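Local coordinates for NADB-Rossmann Superfamily protein (PDB 3LEC) that probably methylates N1 of adenine 22 in tRNA, using a Rossmann-like methyltransferase fold that also carries a zinc ion, at residues Glu146-Glu151 against Arg155-Val160; Phe178-Ser181 against Val186-Glu189; Gln13-Tyr18 against Thr120-Pro125. All blocks are in the same frame, centred on the assembly; numbering follows the deposited sequence.

Interaction 1: Glu146-Glu151 against Arg155-Val160. With SO4 (sulfate ion), chain D.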
loop_
_atom_site.group_PDB
_atom_site.type_symbol
_atom_site.label_atom_id
_atom_site.label_comp_id
_atom_site.label_asym_id
_atom_site.label_seq_id
_atom_site.Cartn_x
_atom_site.Cartn_y
_atom_site.Cartn_z
ATOM N N GLU A 146 5.294 -0.683 -9.520
ATOM C CA GLU A 146 5.647 -0.061 -8.234
ATOM C C GLU A 146 6.047 1.400 -8.411
ATOM O O GLU A 146 6.557 1.793 -9.461
ATOM C CB GLU A 146 6.774 -0.818 -7.515
ATOM C CG GLU A 146 6.505 -2.279 -7.245
ATOM C CD GLU A 146 7.688 -2.970 -6.612
ATOM O OE1 GLU A 146 8.791 -2.913 -7.210
ATOM O OE2 GLU A 146 7.509 -3.593 -5.534
ATOM N N ASP A 147 5.835 2.214 -7.376
ATOM C CA ASP A 147 6.305 3.574 -7.399
ATOM C C ASP A 147 6.914 3.885 -6.036
ATOM O O ASP A 147 6.526 3.291 -5.061
ATOM C CB ASP A 147 5.160 4.548 -7.671
ATOM C CG ASP A 147 5.645 5.969 -7.917
ATOM O OD1 ASP A 147 6.653 6.164 -8.628
ATOM O OD2 ASP A 147 5.006 6.902 -7.404
ATOM N N ILE A 148 7.900 4.766 -6.007
ATOM C CA ILE A 148 8.404 5.309 -4.741
ATOM C C ILE A 148 8.386 6.822 -4.901
ATOM O O ILE A 148 8.801 7.359 -5.942
ATOM C CB ILE A 148 9.794 4.750 -4.352
ATOM C CG1 ILE A 148 10.174 5.214 -2.939
ATOM C CG2 ILE A 148 10.888 5.130 -5.400
ATOM C CD1 ILE A 148 11.391 4.525 -2.363
ATOM N N LEU A 149 7.862 7.502 -3.887
ATOM C CA LEU A 149 7.608 8.930 -3.939
ATOM C C LEU A 149 8.107 9.578 -2.664
ATOM O O LEU A 149 8.286 8.886 -1.670
ATOM C CB LEU A 149 6.102 9.165 -4.103
ATOM C CG LEU A 149 5.201 8.767 -2.932
ATOM C CD1 LEU A 149 4.665 10.042 -2.282
ATOM C CD2 LEU A 149 4.036 7.870 -3.401
ATOM N N THR A 150 8.298 10.900 -2.688
ATOM C CA THR A 150 8.760 11.669 -1.528
ATOM C C THR A 150 7.732 12.729 -1.098
ATOM O O THR A 150 7.054 13.318 -1.936
ATOM C CB THR A 150 10.090 12.417 -1.820
ATOM O OG1 THR A 150 9.831 13.526 -2.693
ATOM C CG2 THR A 150 11.075 11.505 -2.471
ATOM N N GLU A 151 7.632 12.958 0.205
ATOM C CA GLU A 151 6.587 13.824 0.769
ATOM C C GLU A 151 6.689 13.960 2.294
ATOM O O GLU A 151 6.353 13.029 3.039
ATOM C CB GLU A 151 5.231 13.254 0.378
ATOM C CG GLU A 151 4.068 14.105 0.654
ATOM C CD GLU A 151 2.955 13.251 1.153
ATOM O OE1 GLU A 151 2.066 12.923 0.359
ATOM O OE2 GLU A 151 3.017 12.849 2.335
ATOM N N ARG A 155 9.763 8.894 2.347
ATOM C CA ARG A 155 9.530 8.255 1.059
ATOM C C ARG A 155 8.411 7.273 1.280
ATOM O O ARG A 155 8.343 6.683 2.337
ATOM C CB ARG A 155 10.762 7.504 0.545
ATOM C CG ARG A 155 11.882 8.408 0.005
ATOM C CD ARG A 155 13.091 8.295 0.911
ATOM N NE ARG A 155 14.138 9.250 0.587
ATOM C CZ ARG A 155 15.098 9.602 1.435
ATOM N NH1 ARG A 155 15.139 9.079 2.661
ATOM N NH2 ARG A 155 16.016 10.477 1.057
ATOM N N TYR A 156 7.556 7.070 0.276
ATOM C CA TYR A 156 6.501 6.060 0.373
ATOM C C TYR A 156 6.509 5.192 -0.880
ATOM O O TYR A 156 6.590 5.727 -1.992
ATOM C CB TYR A 156 5.119 6.721 0.489
ATOM C CG TYR A 156 4.927 7.548 1.736
ATOM C CD1 TYR A 156 4.493 6.950 2.932
ATOM C CD2 TYR A 156 5.126 8.924 1.716
ATOM C CE1 TYR A 156 4.315 7.708 4.098
ATOM C CE2 TYR A 156 4.945 9.708 2.898
ATOM C CZ TYR A 156 4.527 9.081 4.065
ATOM O OH TYR A 156 4.342 9.820 5.216
ATOM N N GLU A 157 6.419 3.881 -0.678
ATOM C CA GLU A 157 6.315 2.910 -1.758
ATOM C C GLU A 157 4.868 2.569 -2.028
ATOM O O GLU A 157 4.081 2.438 -1.090
ATOM C CB GLU A 157 7.059 1.633 -1.405
ATOM C CG GLU A 157 8.566 1.845 -1.195
ATOM C CD GLU A 157 9.387 0.573 -1.130
ATOM O OE1 GLU A 157 8.879 -0.535 -1.405
ATOM O OE2 GLU A 157 10.579 0.690 -0.786
ATOM N N ILE A 158 4.528 2.420 -3.311
ATOM C CA ILE A 158 3.210 1.937 -3.726
ATOM C C ILE A 158 3.396 0.656 -4.557
ATOM O O ILE A 158 4.202 0.643 -5.486
ATOM C CB ILE A 158 2.451 3.001 -4.549
ATOM C CG1 ILE A 158 2.083 4.207 -3.670
ATOM C CG2 ILE A 158 1.221 2.394 -5.306
ATOM C CD1 ILE A 158 1.710 5.464 -4.494
ATOM N N LEU A 159 2.651 -0.394 -4.218
ATOM C CA LEU A 159 2.644 -1.646 -4.979
ATOM C C LEU A 159 1.316 -1.857 -5.680
ATOM O O LEU A 159 0.280 -1.808 -5.044
ATOM C CB LEU A 159 2.885 -2.836 -4.048
ATOM C CG LEU A 159 4.147 -2.924 -3.191
ATOM C CD1 LEU A 159 4.214 -4.259 -2.497
ATOM C CD2 LEU A 159 5.367 -2.697 -4.025
ATOM N N VAL A 160 1.353 -2.136 -6.987
ATOM C CA VAL A 160 0.126 -2.404 -7.763
ATOM C C VAL A 160 0.118 -3.889 -8.038
ATOM O O VAL A 160 1.133 -4.439 -8.490
ATOM C CB VAL A 160 0.108 -1.634 -9.089
ATOM C CG1 VAL A 160 -1.226 -1.873 -9.822
ATOM C CG2 VAL A 160 0.315 -0.148 -8.835
HETATM S S SO4 D . 12.049 7.082 4.548
HETATM O O1 SO4 D . 12.440 6.399 3.312
HETATM O O2 SO4 D . 13.230 7.271 5.387
HETATM O O3 SO4 D . 11.507 8.395 4.237
HETATM O O4 SO4 D . 11.050 6.283 5.258
#
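Asp147 and Ile158 exchange two backbone bonds across the antiparallel hairpin of strands 141-150 and 155-163: Ile158 N reaches Asp147 O at 2.8 Å, nearly straight (169° at the hydrogen), and Asp147 N reaches Ile158 O at 3.0 Å. Leu149 and Tyr156 form the next hydrogen-bonded pair. At the non-hydrogen-bonded pairs between and beyond them, CA-H...O contacts help close the ladder, as from Glu157 CA to Asp147 O.

The tight part lies on the face that carries Leu149, Tyr156 and Ile158. Leu149 holds CG between its backbone N and carbonyl carbon (chi1 67°), which sets CG 4.0 Å from Tyr156 CB and brings CD2 to within 3.5 Å of Ile158 CD1. Helix 10-16 packs on this same face. On the other face Ile148 CD1 lies 4.1 Å from Glu157 CG, crossing the aliphatic part of a buried acid at a slant; the oxygens of Glu157 form salt bridges with Lys190 and Arg133, and Glu146 forms another with Arg133.

Toward the turn, which is partly disordered, the packing thins. Thr150 CG2 meets Arg155 CG at 4.0 Å, and the arginine then leads its guanidinium away from the neighbouring strand. A sulfate, probably from the crystallisation liquor, accepts a bond from Arg155 N to its O3 at 2.6 Å.

The chemistry implies a hairpin held by its main-chain ladder, with a mainly apolar cluster of Leu149, Tyr156 and Ile158 on one face and two salt-bridged glutamates among apolar groups on the other.

Interaction 2: Phe178-Ser181 against Val186-Glu189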
loop_
_atom_site.group_PDB
_atom_site.type_symbol
_atom_site.label_atom_id
_atom_site.label_comp_id
_atom_site.label_asym_id
_atom_site.label_seq_id
_atom_site.Cartn_x
_atom_site.Cartn_y
_atom_site.Cartn_z
ATOM N N PHE A 178 10.127 -3.800 -9.592
ATOM C CA PHE A 178 9.986 -2.622 -10.451
ATOM C C PHE A 178 10.779 -1.426 -9.957
ATOM O O PHE A 178 11.292 -0.669 -10.766
ATOM C CB PHE A 178 8.516 -2.258 -10.662
ATOM C CG PHE A 178 7.783 -3.264 -11.494
ATOM C CD1 PHE A 178 7.723 -3.119 -12.876
ATOM C CD2 PHE A 178 7.171 -4.366 -10.896
ATOM C CE1 PHE A 178 7.059 -4.065 -13.666
ATOM C CE2 PHE A 178 6.490 -5.316 -11.674
ATOM C CZ PHE A 178 6.430 -5.161 -13.064
ATOM N N LEU A 179 10.893 -1.266 -8.635
ATOM C CA LEU A 179 11.715 -0.171 -8.080
ATOM C C LEU A 179 13.198 -0.374 -8.408
ATOM O O LEU A 179 13.910 0.579 -8.705
ATOM C CB LEU A 179 11.544 -0.050 -6.563
ATOM C CG LEU A 179 10.099 0.201 -6.069
ATOM C CD1 LEU A 179 10.095 0.325 -4.546
ATOM C CD2 LEU A 179 9.503 1.471 -6.719
ATOM N N LEU A 180 13.637 -1.624 -8.371
ATOM C CA LEU A 180 15.023 -1.960 -8.754
ATOM C C LEU A 180 15.321 -1.600 -10.202
ATOM O O LEU A 180 16.375 -1.034 -10.520
ATOM C CB LEU A 180 15.262 -3.445 -8.537
ATOM C CG LEU A 180 15.683 -3.938 -7.167
ATOM C CD1 LEU A 180 15.594 -5.474 -7.091
ATOM C CD2 LEU A 180 17.113 -3.434 -6.855
ATOM N N SER A 181 14.372 -1.921 -11.071
ATOM C CA SER A 181 14.536 -1.761 -12.508
ATOM C C SER A 181 14.450 -0.293 -12.931
ATOM O O SER A 181 15.209 0.172 -13.797
ATOM C CB SER A 181 13.503 -2.628 -13.235
ATOM O OG SER A 181 13.555 -2.441 -14.638
ATOM N N VAL A 186 14.985 8.891 -6.237
ATOM C CA VAL A 186 14.313 8.736 -4.928
ATOM C C VAL A 186 14.667 7.381 -4.324
ATOM O O VAL A 186 14.940 7.262 -3.129
ATOM C CB VAL A 186 12.764 8.853 -5.053
ATOM C CG1 VAL A 186 12.066 8.562 -3.714
ATOM C CG2 VAL A 186 12.363 10.239 -5.580
ATOM N N PHE A 187 14.641 6.359 -5.162
ATOM C CA PHE A 187 14.991 4.993 -4.761
ATOM C C PHE A 187 16.427 4.924 -4.212
ATOM O O PHE A 187 16.673 4.381 -3.133
ATOM C CB PHE A 187 14.850 4.096 -5.985
ATOM C CG PHE A 187 15.320 2.677 -5.783
ATOM C CD1 PHE A 187 14.471 1.715 -5.239
ATOM C CD2 PHE A 187 16.596 2.293 -6.170
ATOM C CE1 PHE A 187 14.885 0.387 -5.089
ATOM C CE2 PHE A 187 17.023 0.978 -6.006
ATOM C CZ PHE A 187 16.165 0.023 -5.458
ATOM N N LYS A 188 17.366 5.481 -4.959
ATOM C CA LYS A 188 18.758 5.542 -4.537
ATOM C C LYS A 188 18.886 6.292 -3.210
ATOM O O LYS A 188 19.560 5.820 -2.290
ATOM C CB LYS A 188 19.574 6.265 -5.606
ATOM C CG LYS A 188 19.990 5.401 -6.760
ATOM C CD LYS A 188 20.986 6.168 -7.623
ATOM C CE LYS A 188 20.316 6.834 -8.816
ATOM N NZ LYS A 188 20.004 5.829 -9.883
ATOM N N GLU A 189 18.188 7.423 -3.085
ATOM C CA GLU A 189 18.257 8.207 -1.843
ATOM C C GLU A 189 17.692 7.414 -0.664
ATOM O O GLU A 189 18.251 7.451 0.445
ATOM C CB GLU A 189 17.563 9.577 -2.005
ATOM C CG GLU A 189 18.327 10.500 -2.974
ATOM C CD GLU A 189 17.614 11.783 -3.379
ATOM O OE1 GLU A 189 16.449 12.034 -2.988
ATOM O OE2 GLU A 189 18.240 12.545 -4.142
#
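Phe187 swings its CG away from the backbone N (chi1 174°), and a chi2 of 85° then turns the ring so that one face lies against Leu179 of the preceding helix. The two segments belong to consecutive helices, 177-182 and 185-204, joined by a short turn; this junction of two consecutive helices lies in the C-terminal helical region that follows the Rossmann-like sheet of the methyltransferase fold.

Helix 177-182 meets the ring with both a side chain and its main chain. The CB of Leu179 is 3.7 Å from Phe187 CD1, at one border of the ring. The carbonyl oxygen of the same residue lies over the ring centre, 3.6 Å above the plane, and its C=O bond runs almost parallel to that plane instead of aiming into it, so the carbonyl reaches in over the face with its oxygen at the centre, while the rest of the peptide lies beyond the rim. Leu180 starts from a different direction: its CB points away from helix 185-204, yet chi2 of 169° extends CD1 and leaves the other branch, CD2, to come back obliquely to the ring.

The CA atoms of Leu179 and Phe187 are 7.0 Å apart, and the area buried between the segments is small, 147 Å², most of it contributed by the phenylalanine. The ring is nevertheless buried because its own helix and two others complete its surroundings: Trp191, a turn further along, meets it edge-to-face, and Phe175 and Val226 touch both Phe187 and Leu180. Leu179 also reaches the sheet, where its side chain touches Ile148, so this leucine ties the helical region to the hairpin. At the far end of the ring, Leu180 CD2 lies 3.8 Å from Phe187 CZ.

Interaction 3: Gln13-Tyr18 against Thr120-Pro125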
loop_
_atom_site.group_PDB
_atom_site.type_symbol
_atom_site.label_atom_id
_atom_site.label_comp_id
_atom_site.label_asym_id
_atom_site.label_seq_id
_atom_site.Cartn_x
_atom_site.Cartn_y
_atom_site.Cartn_z
ATOM N N GLN A 13 -2.528 10.641 -4.169
ATOM C CA GLN A 13 -2.681 10.914 -5.613
ATOM C C GLN A 13 -2.026 9.820 -6.422
ATOM O O GLN A 13 -2.594 9.367 -7.414
ATOM C CB GLN A 13 -2.106 12.283 -6.003
ATOM C CG GLN A 13 -2.315 12.673 -7.527
ATOM C CD GLN A 13 -3.782 12.710 -7.918
ATOM O OE1 GLN A 13 -4.213 12.004 -8.859
ATOM N NE2 GLN A 13 -4.567 13.544 -7.225
ATOM N N LYS A 14 -0.817 9.439 -6.026
ATOM C CA LYS A 14 -0.094 8.382 -6.733
ATOM C C LYS A 14 -0.765 7.000 -6.598
ATOM O O LYS A 14 -0.691 6.187 -7.508
ATOM C CB LYS A 14 1.392 8.431 -6.381
ATOM C CG LYS A 14 2.015 9.676 -7.033
ATOM C CD LYS A 14 3.440 9.969 -6.614
ATOM C CE LYS A 14 3.864 11.362 -7.112
ATOM N NZ LYS A 14 4.138 11.357 -8.577
ATOM N N VAL A 15 -1.465 6.763 -5.492
ATOM C CA VAL A 15 -2.360 5.611 -5.405
ATOM C C VAL A 15 -3.550 5.762 -6.384
ATOM O O VAL A 15 -3.841 4.847 -7.136
ATOM C CB VAL A 15 -2.880 5.387 -3.964
ATOM C CG1 VAL A 15 -3.926 4.281 -3.914
ATOM C CG2 VAL A 15 -1.735 5.022 -3.050
ATOM N N ALA A 16 -4.246 6.897 -6.338
ATOM C CA ALA A 16 -5.393 7.153 -7.256
ATOM C C ALA A 16 -5.026 6.951 -8.725
ATOM O O ALA A 16 -5.848 6.443 -9.483
ATOM C CB ALA A 16 -5.946 8.564 -7.058
ATOM N N ASN A 17 -3.801 7.333 -9.106
ATOM C CA ASN A 17 -3.362 7.242 -10.512
ATOM C C ASN A 17 -3.371 5.801 -11.033
ATOM O O ASN A 17 -3.422 5.602 -12.240
ATOM C CB ASN A 17 -1.954 7.825 -10.736
ATOM C CG ASN A 17 -1.860 9.315 -10.430
ATOM O OD1 ASN A 17 -0.779 9.828 -10.138
ATOM N ND2 ASN A 17 -2.978 10.005 -10.484
ATOM N N TYR A 18 -3.285 4.828 -10.121
ATOM C CA TYR A 18 -3.262 3.403 -10.464
ATOM C C TYR A 18 -4.614 2.691 -10.377
ATOM O O TYR A 18 -4.706 1.513 -10.713
ATOM C CB TYR A 18 -2.256 2.641 -9.612
ATOM C CG TYR A 18 -0.814 2.883 -9.940
ATOM C CD1 TYR A 18 -0.259 2.454 -11.145
ATOM C CD2 TYR A 18 0.013 3.516 -9.017
ATOM C CE1 TYR A 18 1.110 2.670 -11.429
ATOM C CE2 TYR A 18 1.364 3.724 -9.292
ATOM C CZ TYR A 18 1.896 3.305 -10.489
ATOM O OH TYR A 18 3.238 3.520 -10.725
ATOM N N THR A 120 -7.721 -5.995 -9.010
ATOM C CA THR A 120 -6.570 -5.112 -8.763
ATOM C C THR A 120 -6.481 -4.686 -7.292
ATOM O O THR A 120 -7.497 -4.330 -6.666
ATOM C CB THR A 120 -6.676 -3.824 -9.608
ATOM O OG1 THR A 120 -7.048 -4.156 -10.962
ATOM C CG2 THR A 120 -5.336 -3.021 -9.585
ATOM N N LEU A 121 -5.267 -4.705 -6.744
ATOM C CA LEU A 121 -5.036 -4.085 -5.441
ATOM C C LEU A 121 -3.974 -3.024 -5.597
ATOM O O LEU A 121 -3.006 -3.224 -6.318
ATOM C CB LEU A 121 -4.607 -5.093 -4.380
ATOM C CG LEU A 121 -5.562 -6.254 -4.060
ATOM C CD1 LEU A 121 -5.297 -7.424 -5.000
ATOM C CD2 LEU A 121 -5.394 -6.675 -2.623
ATOM N N VAL A 122 -4.185 -1.879 -4.951
ATOM C CA VAL A 122 -3.151 -0.849 -4.841
ATOM C C VAL A 122 -2.857 -0.706 -3.352
ATOM O O VAL A 122 -3.754 -0.427 -2.559
ATOM C CB VAL A 122 -3.613 0.476 -5.467
ATOM C CG1 VAL A 122 -2.422 1.441 -5.628
ATOM C CG2 VAL A 122 -4.237 0.195 -6.856
ATOM N N LEU A 123 -1.608 -0.955 -2.978
ATOM C CA LEU A 123 -1.215 -1.111 -1.583
ATOM C C LEU A 123 -0.082 -0.139 -1.307
ATOM O O LEU A 123 0.892 -0.050 -2.073
ATOM C CB LEU A 123 -0.764 -2.557 -1.317
ATOM C CG LEU A 123 -1.739 -3.669 -1.735
ATOM C CD1 LEU A 123 -1.094 -5.057 -1.616
ATOM C CD2 LEU A 123 -3.042 -3.567 -0.956
ATOM N N GLN A 124 -0.255 0.655 -0.262
ATOM C CA GLN A 124 0.771 1.628 0.116
ATOM C C GLN A 124 1.193 1.298 1.554
ATOM O O GLN A 124 0.602 1.780 2.525
ATOM C CB GLN A 124 0.247 3.062 -0.072
ATOM C CG GLN A 124 1.262 4.200 0.187
ATOM C CD GLN A 124 1.367 4.557 1.670
ATOM O OE1 GLN A 124 0.406 5.047 2.274
ATOM N NE2 GLN A 124 2.534 4.309 2.262
ATOM N N PRO A 125 2.205 0.427 1.694
ATOM C CA PRO A 125 2.740 0.123 3.016
ATOM C C PRO A 125 3.634 1.258 3.511
ATOM O O PRO A 125 4.349 1.891 2.698
ATOM C CB PRO A 125 3.576 -1.141 2.780
ATOM C CG PRO A 125 3.984 -1.061 1.305
ATOM C CD PRO A 125 2.911 -0.273 0.605
#
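Val15 of helix 10-16 and Val122, midway along strand 120-125, bring their CA atoms to 6.5 Å, while Tyr18 N bonds back to Val15 O at 3.0 Å, keeping Tyr18 close to the strand. This is helix-on-sheet packing in a Rossmann-like methyltransferase fold: strand 120-125 runs parallel to strand 93-99 on one side and antiparallel to strand 155-163 on the other, and the N-terminal helix lies across one face of that sheet.

The two valines carry the contact. In both of them CG1 is placed opposite the backbone N (chi1 174° in Val15, -167° in Val122), and the side chains slide past each other in opposite directions until Val15 CG1 and Val122 CG1 are 3.6 Å apart. Val15 uses its other branch as well: CG2 approaches Gln124 CB at 4.1 Å, the two side chains crossing at about a right angle. Tyr18 contributes at its base, with CB at 4.2 Å from Val122 CG1, whereas its ring leads away from the strand and packs on Val160.

Gln124 offers the helix only its aliphatic root. A bend at chi2 (-84°) carries the buried amide away from Val15, and there its polar atoms are satisfied: OE1 accepts bonds from Arg11 NH1 and Gly98 N, and NE2 donates to Asn126 OD1. Bonds at both ends of the amide would hold it against rotation. Val15 is further enclosed by Leu35, Thr95, Cys97 and Ile158, a largely apolar setting for this side chain. The backbone also takes part, since Tyr18 O lies 4.1 Å from Val122 CG2.

In the fold
Interactions 1 and 3 reach the same sheet, their centres about 9 Å apart, and Leu159 N bonds Leu123 O at 2.8 Å to join strands 155-163 and 120-125. Interaction 1 is partly buried and relies on main-chain bonds at the sheet's outer end; interaction 3 is buried nearer the chain centre and rests on branched aliphatic groups. Interaction 2 is buried too, but peripheral, its centre about 16 Å from that of the chain, and packs an aromatic face against a carbonyl. It meets the hairpin through Glu146 OE1, which accepts from Phe178 N and Leu179 N. Interactions 2 and 3 do not touch; helix 10-16 packs on one face of the hairpin and helices 177-182 and 185-204 on the other.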